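Local atomic coordinates of maleate cis-trans isomerase (Pseudomonas putida, PDB entry 4FQ5), a protein that probably catalyses the cis-trans isomerisation of maleate to fumarate and is seen here as an engineered variant with maleate bound. Residues A[97-102]-A[133-138]; A[28-33]-A[60-65]. The protein carries 1 engineered substitution. All coordinates share one frame; numbering follows the deposited sequence.

Interaction 1 of 2, residues A[97-102]-A[133-138]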
ATOM      1  N   ASP A  97      11.613  15.819  10.858  1.00 28.04           N
ATOM      2  CA  ASP A  97      12.242  16.492   9.705  1.00 28.69           C
ATOM      3  C   ASP A  97      11.473  17.724   9.211  1.00 28.15           C
ATOM      4  O   ASP A  97      12.039  18.599   8.547  1.00 28.40           O
ATOM      5  CB  ASP A  97      12.461  15.506   8.546  1.00 29.54           C
ATOM      6  CG  ASP A  97      13.371  14.349   8.926  1.00 30.83           C
ATOM      7  OD1 ASP A  97      14.501  14.610   9.387  1.00 31.83           O
ATOM      8  OD2 ASP A  97      12.958  13.178   8.765  1.00 31.38           O
ATOM      9  N   VAL A  98      10.177  17.760   9.510  1.00 27.77           N
ATOM     10  CA  VAL A  98       9.310  18.908   9.235  1.00 27.16           C
ATOM     11  C   VAL A  98       8.265  18.927  10.309  1.00 26.35           C
ATOM     12  O   VAL A  98       7.889  17.870  10.823  1.00 25.82           O
ATOM     13  CB  VAL A  98       8.484  18.802   7.929  1.00 28.04           C
ATOM     14  CG1 VAL A  98       9.046  19.702   6.852  1.00 30.04           C
ATOM     15  CG2 VAL A  98       8.280  17.357   7.479  1.00 28.35           C
ATOM     16  N   MET A  99       7.748  20.117  10.591  1.00 25.60           N
ATOM     17  CA  MET A  99       6.736  20.293  11.614  1.00 26.34           C
ATOM     18  C   MET A  99       5.638  21.208  11.095  1.00 26.67           C
ATOM     19  O   MET A  99       5.907  22.336  10.674  1.00 27.10           O
ATOM     20  CB  MET A  99       7.373  20.878  12.876  1.00 26.91           C
ATOM     21  CG  MET A  99       6.507  20.741  14.114  1.00 26.69           C
ATOM     22  SD  MET A  99       7.312  21.435  15.569  1.00 28.03           S
ATOM     23  CE  MET A  99       8.846  20.506  15.567  1.00 26.78           C
ATOM     24  N   GLY A 100       4.405  20.711  11.124  1.00 26.80           N
ATOM     25  CA  GLY A 100       3.253  21.478  10.670  1.00 27.23           C
ATOM     26  C   GLY A 100       2.320  21.839  11.807  1.00 27.71           C
ATOM     27  O   GLY A 100       1.876  20.972  12.554  1.00 27.50           O
ATOM     28  N   TYR A 101       2.039  23.132  11.940  1.00 28.57           N
ATOM     29  CA  TYR A 101       1.026  23.630  12.866  1.00 28.61           C
ATOM     30  C   TYR A 101      -0.289  23.558  12.106  1.00 28.19           C
ATOM     31  O   TYR A 101      -0.492  24.285  11.131  1.00 28.48           O
ATOM     32  CB  TYR A 101       1.365  25.069  13.265  1.00 29.11           C
ATOM     33  CG  TYR A 101       0.467  25.736  14.290  1.00 29.43           C
ATOM     34  CD1 TYR A 101       0.964  26.089  15.542  1.00 30.49           C
ATOM     35  CD2 TYR A 101      -0.863  26.062  13.996  1.00 30.06           C
ATOM     36  CE1 TYR A 101       0.163  26.728  16.486  1.00 30.85           C
ATOM     37  CE2 TYR A 101      -1.676  26.690  14.935  1.00 30.42           C
ATOM     38  CZ  TYR A 101      -1.153  27.029  16.178  1.00 30.78           C
ATOM     39  OH  TYR A 101      -1.940  27.663  17.117  1.00 31.86           O
ATOM     40  N   ALA A 102      -1.177  22.674  12.556  1.00 28.87           N
ATOM     41  CA  ALA A 102      -2.373  22.303  11.791  1.00 29.78           C
ATOM     42  C   ALA A 102      -3.512  23.339  11.716  1.00 30.56           C
ATOM     43  O   ALA A 102      -4.156  23.466  10.678  1.00 31.43           O
ATOM     44  CB  ALA A 102      -2.911  20.966  12.275  1.00 29.37           C
ATOM     45  N   THR A 133      14.197  22.772  12.840  1.00 33.47           N
ATOM     46  CA  THR A 133      13.287  22.078  11.933  1.00 32.96           C
ATOM     47  C   THR A 133      12.555  23.095  11.072  1.00 31.86           C
ATOM     48  O   THR A 133      12.125  24.126  11.591  1.00 31.52           O
ATOM     49  CB  THR A 133      12.217  21.311  12.728  1.00 32.65           C
ATOM     50  OG1 THR A 133      12.829  20.651  13.837  1.00 34.20           O
ATOM     51  CG2 THR A 133      11.525  20.292  11.853  1.00 32.15           C
ATOM     52  N   PRO A 134      12.386  22.806   9.766  1.00 30.98           N
ATOM     53  CA  PRO A 134      11.475  23.668   9.004  1.00 30.56           C
ATOM     54  C   PRO A 134      10.062  23.601   9.579  1.00 29.26           C
ATOM     55  O   PRO A 134       9.549  22.512   9.878  1.00 28.08           O
ATOM     56  CB  PRO A 134      11.531  23.107   7.574  1.00 30.94           C
ATOM     57  CG  PRO A 134      12.301  21.828   7.657  1.00 31.31           C
ATOM     58  CD  PRO A 134      13.130  21.872   8.903  1.00 31.65           C
ATOM     59  N   ILE A 135       9.467  24.774   9.758  1.00 28.61           N
ATOM     60  CA  ILE A 135       8.157  24.919  10.371  1.00 28.14           C
ATOM     61  C   ILE A 135       7.179  25.372   9.297  1.00 27.92           C
ATOM     62  O   ILE A 135       7.474  26.291   8.532  1.00 29.22           O
ATOM     63  CB  ILE A 135       8.178  25.966  11.514  1.00 28.71           C
ATOM     64  CG1 ILE A 135       9.285  25.649  12.542  1.00 29.37           C
ATOM     65  CG2 ILE A 135       6.803  26.101  12.163  1.00 28.11           C
ATOM     66  CD1 ILE A 135       9.022  24.457  13.448  1.00 28.41           C
ATOM     67  N   ILE A 136       6.038  24.698   9.224  1.00 27.49           N
ATOM     68  CA  ILE A 136       4.956  25.089   8.325  1.00 27.74           C
ATOM     69  C   ILE A 136       3.732  25.343   9.197  1.00 27.42           C
ATOM     70  O   ILE A 136       3.480  24.600  10.142  1.00 27.76           O
ATOM     71  CB  ILE A 136       4.663  24.002   7.246  1.00 27.89           C
ATOM     72  CG1 ILE A 136       5.704  24.053   6.120  1.00 28.40           C
ATOM     73  CG2 ILE A 136       3.321  24.236   6.565  1.00 27.12           C
ATOM     74  CD1 ILE A 136       6.984  23.298   6.385  1.00 29.66           C
ATOM     75  N   THR A 137       3.013  26.423   8.921  1.00 27.31           N
ATOM     76  CA  THR A 137       1.668  26.578   9.460  1.00 26.92           C
ATOM     77  C   THR A 137       0.685  26.402   8.306  1.00 26.61           C
ATOM     78  O   THR A 137       0.996  26.767   7.172  1.00 26.95           O
ATOM     79  CB  THR A 137       1.443  27.949  10.145  1.00 26.88           C
ATOM     80  OG1 THR A 137       1.438  28.988   9.161  1.00 27.69           O
ATOM     81  CG2 THR A 137       2.533  28.229  11.194  1.00 27.56           C
ATOM     82  N   SER A 138      -0.480  25.833   8.605  1.00 27.06           N
ATOM     83  CA  SER A 138      -1.585  25.706   7.647  1.00 28.01           C
ATOM     84  C   SER A 138      -1.947  27.039   7.011  1.00 28.21           C
ATOM     85  O   SER A 138      -2.205  27.115   5.806  1.00 28.09           O
ATOM     86  CB  SER A 138      -2.826  25.186   8.360  1.00 28.73           C
ATOM     87  OG  SER A 138      -2.623  23.850   8.756  1.00 34.81           O
TER

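Interaction 2 of 2, residues A[28-33]-A[60-65]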
ATOM      1  N   VAL A  28      11.106   9.843   6.047  1.00 31.74           N
ATOM      2  CA  VAL A  28      10.914  11.226   6.459  1.00 29.89           C
ATOM      3  C   VAL A  28       9.970  11.242   7.659  1.00 28.33           C
ATOM      4  O   VAL A  28       8.861  10.708   7.575  1.00 26.61           O
ATOM      5  CB  VAL A  28      10.355  12.079   5.297  1.00 29.90           C
ATOM      6  CG1 VAL A  28      10.074  13.504   5.751  1.00 29.94           C
ATOM      7  CG2 VAL A  28      11.320  12.076   4.119  1.00 30.65           C
ATOM      8  N   ARG A  29      10.423  11.829   8.773  1.00 28.13           N
ATOM      9  CA  ARG A  29       9.592  11.955   9.979  1.00 27.49           C
ATOM     10  C   ARG A  29       8.824  13.249   9.933  1.00 25.89           C
ATOM     11  O   ARG A  29       9.422  14.322  10.037  1.00 25.30           O
ATOM     12  CB  ARG A  29      10.415  12.016  11.266  1.00 29.31           C
ATOM     13  CG  ARG A  29      11.511  11.005  11.405  1.00 32.27           C
ATOM     14  CD  ARG A  29      11.824  10.783  12.874  1.00 32.94           C
ATOM     15  NE  ARG A  29      12.900   9.815  12.948  1.00 34.32           N
ATOM     16  CZ  ARG A  29      14.053  10.000  13.575  1.00 34.68           C
ATOM     17  NH1 ARG A  29      14.956   9.035  13.535  1.00 36.41           N
ATOM     18  NH2 ARG A  29      14.295  11.113  14.264  1.00 33.29           N
ATOM     19  N   VAL A  30       7.506  13.142   9.830  1.00 24.38           N
ATOM     20  CA  VAL A  30       6.632  14.306   9.764  1.00 24.08           C
ATOM     21  C   VAL A  30       6.032  14.565  11.144  1.00 24.10           C
ATOM     22  O   VAL A  30       5.447  13.671  11.744  1.00 24.51           O
ATOM     23  CB  VAL A  30       5.505  14.091   8.730  1.00 23.48           C
ATOM     24  CG1 VAL A  30       4.553  15.285   8.701  1.00 23.30           C
ATOM     25  CG2 VAL A  30       6.110  13.851   7.350  1.00 23.27           C
ATOM     26  N   GLY A  31       6.183  15.787  11.641  1.00 24.25           N
ATOM     27  CA  GLY A  31       5.608  16.168  12.932  1.00 23.51           C
ATOM     28  C   GLY A  31       4.382  17.027  12.719  1.00 23.59           C
ATOM     29  O   GLY A  31       4.378  17.892  11.844  1.00 23.29           O
ATOM     30  N   GLN A  32       3.335  16.781  13.506  1.00 23.36           N
ATOM     31  CA  GLN A  32       2.102  17.554  13.387  1.00 23.77           C
ATOM     32  C   GLN A  32       1.636  18.104  14.733  1.00 23.18           C
ATOM     33  O   GLN A  32       1.409  17.347  15.675  1.00 22.65           O
ATOM     34  CB  GLN A  32       0.992  16.726  12.719  1.00 24.24           C
ATOM     35  CG  GLN A  32       1.395  16.170  11.357  1.00 25.71           C
ATOM     36  CD  GLN A  32       0.209  15.870  10.462  1.00 27.41           C
ATOM     37  OE1 GLN A  32      -0.397  14.794  10.542  1.00 27.63           O
ATOM     38  NE2 GLN A  32      -0.112  16.814   9.579  1.00 27.56           N
ATOM     39  N   ILE A  33       1.506  19.427  14.817  1.00 22.95           N
ATOM     40  CA  ILE A  33       0.905  20.064  15.997  1.00 23.04           C
ATOM     41  C   ILE A  33      -0.594  20.209  15.735  1.00 22.54           C
ATOM     42  O   ILE A  33      -1.003  21.028  14.918  1.00 22.77           O
ATOM     43  CB  ILE A  33       1.537  21.450  16.296  1.00 23.43           C
ATOM     44  CG1 ILE A  33       3.054  21.323  16.499  1.00 24.15           C
ATOM     45  CG2 ILE A  33       0.866  22.098  17.508  1.00 23.61           C
ATOM     46  CD1 ILE A  33       3.794  22.650  16.511  1.00 24.67           C
ATOM     47  N   PHE A  60       7.225   7.709   4.830  1.00 27.59           N
ATOM     48  CA  PHE A  60       6.886   8.711   5.836  1.00 26.71           C
ATOM     49  C   PHE A  60       6.427   8.079   7.140  1.00 25.91           C
ATOM     50  O   PHE A  60       5.724   7.076   7.127  1.00 26.78           O
ATOM     51  CB  PHE A  60       5.816   9.665   5.288  1.00 25.70           C
ATOM     52  CG  PHE A  60       6.245  10.396   4.045  1.00 26.07           C
ATOM     53  CD1 PHE A  60       6.941  11.601   4.133  1.00 26.00           C
ATOM     54  CD2 PHE A  60       5.975   9.870   2.781  1.00 26.15           C
ATOM     55  CE1 PHE A  60       7.347  12.276   2.991  1.00 26.21           C
ATOM     56  CE2 PHE A  60       6.385  10.536   1.631  1.00 26.19           C
ATOM     57  CZ  PHE A  60       7.075  11.738   1.735  1.00 26.61           C
ATOM     58  N   THR A  61       6.858   8.644   8.265  1.00 24.86           N
ATOM     59  CA  THR A  61       6.289   8.281   9.570  1.00 23.83           C
ATOM     60  C   THR A  61       5.691   9.535  10.189  1.00 23.30           C
ATOM     61  O   THR A  61       6.159  10.648   9.923  1.00 22.75           O
ATOM     62  CB  THR A  61       7.328   7.658  10.529  1.00 24.21           C
ATOM     63  OG1 THR A  61       8.388   8.593  10.769  1.00 23.78           O
ATOM     64  CG2 THR A  61       7.912   6.381   9.954  1.00 24.79           C
ATOM     65  N   PHE A  62       4.652   9.356  11.000  1.00 22.89           N
ATOM     66  CA  PHE A  62       3.861  10.477  11.496  1.00 23.30           C
ATOM     67  C   PHE A  62       3.873  10.571  13.016  1.00 22.76           C
ATOM     68  O   PHE A  62       3.671   9.573  13.702  1.00 22.56           O
ATOM     69  CB  PHE A  62       2.439  10.419  10.924  1.00 23.68           C
ATOM     70  CG  PHE A  62       2.415  10.457   9.423  1.00 24.42           C
ATOM     71  CD1 PHE A  62       2.506  11.670   8.746  1.00 24.51           C
ATOM     72  CD2 PHE A  62       2.367   9.278   8.684  1.00 24.84           C
ATOM     73  CE1 PHE A  62       2.517  11.710   7.360  1.00 24.79           C
ATOM     74  CE2 PHE A  62       2.379   9.314   7.290  1.00 24.79           C
ATOM     75  CZ  PHE A  62       2.452  10.533   6.632  1.00 24.22           C
ATOM     76  N   HIS A  63       4.124  11.781  13.513  1.00 22.01           N
ATOM     77  CA  HIS A  63       4.358  12.033  14.936  1.00 22.51           C
ATOM     78  C   HIS A  63       3.632  13.275  15.353  1.00 22.90           C
ATOM     79  O   HIS A  63       3.876  14.355  14.812  1.00 22.84           O
ATOM     80  CB  HIS A  63       5.863  12.164  15.181  1.00 22.47           C
ATOM     81  CG  HIS A  63       6.654  11.026  14.587  1.00 22.89           C
ATOM     82  ND1 HIS A  63       6.892   9.890  15.261  1.00 23.21           N
ATOM     83  CD2 HIS A  63       7.189  10.848  13.309  1.00 23.39           C
ATOM     84  CE1 HIS A  63       7.571   9.033  14.470  1.00 23.88           C
ATOM     85  NE2 HIS A  63       7.748   9.621  13.273  1.00 24.04           N
ATOM     86  N   SER A  64       2.719  13.130  16.310  1.00 22.81           N
ATOM     87  CA  SER A  64       1.857  14.238  16.715  1.00 23.79           C
ATOM     88  C   SER A  64       2.081  14.736  18.134  1.00 23.86           C
ATOM     89  O   SER A  64       2.485  13.980  19.023  1.00 23.61           O
ATOM     90  CB  SER A  64       0.379  13.855  16.564  1.00 23.53           C
ATOM     91  OG  SER A  64       0.058  13.633  15.206  1.00 25.13           O
ATOM     92  N   SER A  65       1.791  16.019  18.321  1.00 24.44           N
ATOM     93  CA  SER A  65       1.644  16.612  19.640  1.00 25.45           C
ATOM     94  C   SER A  65       0.332  17.395  19.646  1.00 25.37           C
ATOM     95  O   SER A  65      -0.044  17.993  18.634  1.00 25.90           O
ATOM     96  CB  SER A  65       2.831  17.520  19.960  1.00 26.48           C
ATOM     97  OG  SER A  65       2.581  18.272  21.137  1.00 29.37           O
TER
HETATM   98  O   HOH W   1      10.970   8.046  11.737  1.00 31.17           O
HETATM   99  O   HOH W   2       0.710  13.028  12.437  1.00 23.97           O

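Interaction 1 of 2, residues A[97-102]-A[133-138]
Met99 and Ile135 sit opposite each other in two neighbouring parallel strands, and their side chains run alongside one another on the face that also carries Tyr101 and Thr137. Strands 98-101 and 135-137 form a beta-alpha-beta unit through helices 104-108 and 114-128, with 135-137 outermost in the sheet within this chain. Followed outward, Met99 CB lies 4.0 Å from Ile135 CD1. CG, anti to the backbone N (chi1 -164°), carries the chain off the sheet, and SD still reaches the same methyl, 4.1 Å from Ile135 CD1. The bend at chi3 (-56°) keeps Met99 CE near Ile135 CD1, slightly farther off at 4.5 Å; the side chain also packs on Ala88 and Leu91 of helix 84-92 and Thr126 of helix 114-128. On the other face, Val98 CG1 meets Pro134 CG at 4.0 Å, the two side chains at about a right angle.

The backbone ladder runs Met99 N to Pro134 O, Ile136 N to Met99 O, Tyr101 N to Ile136 O and Ser138 N to Tyr101 O. Its two central bonds are the shortest, with Ile136 N 2.8 Å from Met99 O and Tyr101 N 2.7 Å from Ile136 O. Past the strand ends, Ser138 OG donates to Ala102 O at 2.5 Å, a doubtfully short length, and has a second partner in Thr248.

Thr137 is the N-cap of helix 138-149, its OG1 taking Gly140 N. Ala102 touches the bound maleate. Apolar packing thus gives way to polar bonds at the C-terminal strand ends, where Ser138 probably helps to position this pocket residue, through its backbone N as well as its hydroxyl.

Interaction 2 of 2, residues A[28-33]-A[60-65]
Phe60 and Val28 lie side by side on the sheet face shared with Val30 and Phe62. Among the apolar contacts, Phe60 CD1 is 3.6 Å from Val28 CB and also meets Val30 CG2 at 4.0 Å, while Phe62 CD1 approaches Val30 CB to 3.9 Å. With an alanine at Phe60, Val28 and Val30 would probably lose the ring that spans them, opening a gap where it now packs on Leu253 of helix 244-255.

Five backbone bonds make a parallel ladder from Thr61 N to Val28 O through to Ser65 N to Gln32 O, joining the strands of the beta-alpha-beta unit around helix 41-52.

Polar side chains form two groups. A chi1 of 60° brings Thr61 OG1 to the edge of the His63 ring and into its plane, 2.8 Å from His63 NE2; a water links the same hydroxyl to Arg29 NE, weakly on the arginine side. A second water donates to both Gln32 OE1 and Ser64 OG. Ser64 OG also bonds Glu42 of its own chain. Held at both ring nitrogens, His63 probably cannot turn freely, and its ND1 bond to Glu42 of the second subunit joins this strand, outermost within the chain, to the subunit interface.

Interactions 1 and 2 are two halves of one four-stranded parallel sheet, ordered 59-67, 27-35, 98-101, 135-137, with their centres about 9 Å apart. Strands 27-35 and 98-101 form the seam: Asp97 N lies 2.8 Å from Arg29 O and Gly100 O 2.8 Å from Ile33 N, both probable hydrogen bonds, while Met99 SD packs on Ile33 CD1 at 3.8 Å. The two contacts stand differently to the active site. Interaction 1 supplies Ala102, which touches the maleate. Between nearest atoms, the side chain of Ser138 is about 6 Å from the bound maleate. In interaction 2 the side chain of Ile33 is about 10 Å from the maleate, and segment 60-65, on outermost strand 59-67, faces the second subunit instead.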